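Local atomic coordinates of putative methyl-accepting chemotaxis signal transduction protein (Campylobacter jejuni subsp. jejuni serotype O:2, PDB entry 4XMR), a protein that probably serves as a chemotaxis receptor (Tlp3, also called CcmL), binding isoleucine through its tandem PAS sensory domain and signalling across the membrane. Residues I76-G84 with Y131-T142. Sequence-based numbering, arbitrary orientation. Where two conformers were deposited one is given.
Sequences INALNVYLG and YLDTVLKQYVIT. With ILE (isoleucine), chain E.
N80 and D133 meet beside the isoleucine pocket of the first PDC (Cache-clan, PAS-like) sensor domain, whose antiparallel sheet takes strands from both segments. D133 lines the pocket; N80 holds it from the second shell. The CB of D133 leads toward strand 80-84, with CG anti to the backbone N (chi1 179°), and there the carboxylate divides its work. OD2 turns to the protein: N80 ND2 donates to it at 3.0 Å, with OD2 close to the amide plane, while L136 N gives it a straighter bond of 2.8 Å. The two donors come from opposite faces of the carboxylate, each well out of its plane. The L136 bond makes an Asx motif that ties the carboxylate to the loop joining strands 126-132 and 139-149. OD1 turns to the ligand and takes a bond from the isoleucine N at 2.7 Å.

That same N donates to Y131 OH, 2.8 Å away, and Y131 OH passes its own hydrogen to T142 OG1. Next in the loop, T134 holds the ligand's carboxylate, its N and OG1 both donating to isoleucine OXT. Y82 supplies an apolar wall: one face of its ring covers the end of the ligand side chain, with isoleucine CD1 3.6 Å from the plane, over the centre.

L79 closes the contact with apolar packing, CG alongside L136 CD1 and CD2 crosswise on V140 CG1 at 3.6 Å, while its CD1 also touches Q138 NE2.

D160 of the intervening strand 152-162 bonds N80, Y82 and T142; N80 OD1 is taken by Q94. The two bonds to OD2 probably fix the rotation of the D133 carboxylate and so aim OD1 at the ligand. The carboxylates of D133 and D160, both bonded to the ligand, would favour its ammonium form, a recognition suited to a free amino acid.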
# COMPACT_ATOMS: atom_id res chain seq x y z
N ILE B 76 -0.95 6.02 -10.64
CA ILE B 76 -1.60 5.34 -9.53
C ILE B 76 -2.89 4.61 -9.95
O ILE B 76 -3.56 3.99 -9.12
CB ILE B 76 -1.89 6.34 -8.37
CG1 ILE B 76 -1.99 5.62 -7.00
CG2 ILE B 76 -3.13 7.19 -8.67
CD1 ILE B 76 -1.98 6.56 -5.80
N ASN B 77 -3.22 4.67 -11.24
CA ASN B 77 -4.47 4.11 -11.75
C ASN B 77 -5.70 4.70 -11.04
O ASN B 77 -6.63 3.98 -10.68
CB ASN B 77 -4.48 2.58 -11.70
CG ASN B 77 -5.60 1.98 -12.51
OD1 ASN B 77 -6.01 2.53 -13.53
ND2 ASN B 77 -6.14 0.85 -12.04
N ALA B 78 -5.71 6.01 -10.84
CA ALA B 78 -6.88 6.67 -10.27
C ALA B 78 -8.05 6.63 -11.26
O ALA B 78 -7.85 6.49 -12.47
CB ALA B 78 -6.56 8.13 -9.90
N LEU B 79 -9.28 6.79 -10.77
CA LEU B 79 -10.43 6.75 -11.67
C LEU B 79 -10.59 8.08 -12.42
O LEU B 79 -10.76 8.09 -13.63
CB LEU B 79 -11.71 6.43 -10.89
CG LEU B 79 -12.90 6.13 -11.79
CD1 LEU B 79 -12.68 4.79 -12.49
CD2 LEU B 79 -14.19 6.14 -10.97
N ASN B 80 -10.55 9.19 -11.69
CA ASN B 80 -10.65 10.52 -12.25
C ASN B 80 -9.63 11.39 -11.55
O ASN B 80 -9.44 11.27 -10.33
CB ASN B 80 -12.02 11.16 -11.95
CG ASN B 80 -13.18 10.43 -12.60
OD1 ASN B 80 -13.21 10.19 -13.81
ND2 ASN B 80 -14.19 10.15 -11.80
N VAL B 81 -8.97 12.27 -12.30
CA VAL B 81 -8.10 13.29 -11.73
C VAL B 81 -8.47 14.59 -12.43
O VAL B 81 -8.54 14.60 -13.66
CB VAL B 81 -6.61 12.94 -11.92
CG1 VAL B 81 -5.73 14.06 -11.39
CG2 VAL B 81 -6.27 11.63 -11.24
N TYR B 82 -8.72 15.66 -11.69
CA TYR B 82 -9.33 16.83 -12.28
C TYR B 82 -9.01 18.13 -11.56
O TYR B 82 -8.65 18.13 -10.38
CB TYR B 82 -10.85 16.66 -12.39
CG TYR B 82 -11.51 16.14 -11.14
CD1 TYR B 82 -11.62 14.77 -10.92
CD2 TYR B 82 -12.06 17.01 -10.19
CE1 TYR B 82 -12.24 14.27 -9.79
CE2 TYR B 82 -12.68 16.52 -9.05
CZ TYR B 82 -12.77 15.15 -8.86
OH TYR B 82 -13.40 14.68 -7.73
N LEU B 83 -9.16 19.23 -12.29
CA LEU B 83 -9.05 20.56 -11.72
C LEU B 83 -10.36 21.31 -11.96
O LEU B 83 -10.72 21.58 -13.11
CB LEU B 83 -7.87 21.33 -12.33
CG LEU B 83 -7.61 22.73 -11.77
CD1 LEU B 83 -7.25 22.69 -10.29
CD2 LEU B 83 -6.54 23.46 -12.59
N GLY B 84 -11.08 21.60 -10.88
CA GLY B 84 -12.30 22.39 -10.96
C GLY B 84 -12.01 23.87 -10.88
O GLY B 84 -11.32 24.32 -9.99
N TYR B 131 -19.07 8.18 -2.30
CA TYR B 131 -20.29 8.56 -3.00
C TYR B 131 -20.22 8.09 -4.44
O TYR B 131 -19.15 7.76 -4.96
CB TYR B 131 -20.49 10.08 -2.95
CG TYR B 131 -19.44 10.83 -3.74
CD1 TYR B 131 -18.19 11.10 -3.18
CD2 TYR B 131 -19.69 11.25 -5.04
CE1 TYR B 131 -17.22 11.77 -3.90
CE2 TYR B 131 -18.73 11.93 -5.77
CZ TYR B 131 -17.50 12.18 -5.19
OH TYR B 131 -16.53 12.85 -5.92
N LEU B 132 -21.37 8.08 -5.11
CA LEU B 132 -21.44 7.65 -6.49
C LEU B 132 -20.91 8.72 -7.43
O LEU B 132 -21.51 9.79 -7.56
CB LEU B 132 -22.89 7.33 -6.86
CG LEU B 132 -23.09 6.66 -8.21
CD1 LEU B 132 -22.39 5.31 -8.24
CD2 LEU B 132 -24.57 6.50 -8.51
N ASP B 133 -19.77 8.44 -8.07
CA ASP B 133 -19.20 9.36 -9.06
C ASP B 133 -20.22 9.83 -10.08
O ASP B 133 -20.94 9.02 -10.66
CB ASP B 133 -18.03 8.70 -9.79
CG ASP B 133 -17.42 9.61 -10.84
OD1 ASP B 133 -17.34 10.82 -10.58
OD2 ASP B 133 -17.03 9.13 -11.92
N THR B 134 -20.29 11.14 -10.29
CA THR B 134 -21.23 11.73 -11.24
C THR B 134 -21.08 11.17 -12.65
O THR B 134 -22.07 10.92 -13.34
CB THR B 134 -21.07 13.27 -11.30
OG1 THR B 134 -21.28 13.82 -10.00
CG2 THR B 134 -22.05 13.89 -12.28
N VAL B 135 -19.84 10.97 -13.08
CA VAL B 135 -19.61 10.57 -14.47
C VAL B 135 -19.62 9.06 -14.67
O VAL B 135 -20.44 8.53 -15.41
CB VAL B 135 -18.30 11.16 -15.02
CG1 VAL B 135 -18.18 10.85 -16.51
CG2 VAL B 135 -18.26 12.67 -14.80
N LEU B 136 -18.71 8.36 -13.99
CA LEU B 136 -18.51 6.94 -14.27
C LEU B 136 -19.37 6.01 -13.42
O LEU B 136 -19.35 4.80 -13.61
CB LEU B 136 -17.03 6.58 -14.14
CG LEU B 136 -16.13 7.30 -15.15
CD1 LEU B 136 -14.66 6.97 -14.90
CD2 LEU B 136 -16.53 6.96 -16.58
N LYS B 137 -20.12 6.59 -12.49
CA LYS B 137 -21.10 5.84 -11.70
C LYS B 137 -20.47 4.66 -10.96
O LYS B 137 -21.03 3.56 -10.91
CB LYS B 137 -22.27 5.39 -12.58
CG LYS B 137 -23.04 6.54 -13.21
CD LYS B 137 -23.68 7.42 -12.15
CE LYS B 137 -24.38 8.63 -12.77
NZ LYS B 137 -25.09 9.44 -11.74
N GLN B 138 -19.30 4.90 -10.39
CA GLN B 138 -18.70 3.99 -9.44
C GLN B 138 -18.58 4.73 -8.12
O GLN B 138 -18.42 5.95 -8.11
CB GLN B 138 -17.31 3.56 -9.88
CG GLN B 138 -17.27 2.73 -11.14
CD GLN B 138 -15.86 2.30 -11.46
OE1 GLN B 138 -15.10 1.94 -10.57
NE2 GLN B 138 -15.49 2.36 -12.74
N TYR B 139 -18.65 3.99 -7.02
CA TYR B 139 -18.45 4.61 -5.72
C TYR B 139 -16.99 4.99 -5.57
O TYR B 139 -16.09 4.18 -5.82
CB TYR B 139 -18.93 3.69 -4.60
CG TYR B 139 -20.40 3.43 -4.74
CD1 TYR B 139 -21.34 4.32 -4.24
CD2 TYR B 139 -20.87 2.32 -5.44
CE1 TYR B 139 -22.69 4.10 -4.39
CE2 TYR B 139 -22.22 2.09 -5.60
CZ TYR B 139 -23.13 2.98 -5.07
OH TYR B 139 -24.47 2.76 -5.22
N VAL B 140 -16.75 6.24 -5.19
CA VAL B 140 -15.40 6.76 -5.06
C VAL B 140 -15.21 7.50 -3.75
O VAL B 140 -16.17 8.00 -3.14
CB VAL B 140 -15.02 7.72 -6.21
CG1 VAL B 140 -15.03 7.00 -7.55
CG2 VAL B 140 -15.96 8.92 -6.24
N ILE B 141 -13.96 7.54 -3.31
CA ILE B 141 -13.54 8.46 -2.29
C ILE B 141 -12.72 9.53 -3.00
O ILE B 141 -11.84 9.21 -3.81
CB ILE B 141 -12.65 7.77 -1.25
CG1 ILE B 141 -13.47 6.73 -0.48
CG2 ILE B 141 -12.01 8.79 -0.31
CD1 ILE B 141 -12.62 5.67 0.22
N THR B 142 -13.05 10.79 -2.72
CA THR B 142 -12.38 11.92 -3.36
C THR B 142 -11.44 12.62 -2.39
O THR B 142 -11.81 12.90 -1.24
CB THR B 142 -13.40 12.93 -3.91
OG1 THR B 142 -14.17 12.29 -4.93
CG2 THR B 142 -12.71 14.15 -4.50
N ILE E . -16.36 12.56 -8.75
CA ILE E . -16.58 13.98 -8.98
C ILE E . -18.06 14.27 -8.78
O ILE E . -18.45 15.39 -8.48
CB ILE E . -16.09 14.41 -10.38
CG1 ILE E . -16.01 15.94 -10.47
CG2 ILE E . -16.97 13.83 -11.48
CD1 ILE E . -15.29 16.45 -11.70
OXT ILE E . -18.88 13.36 -8.87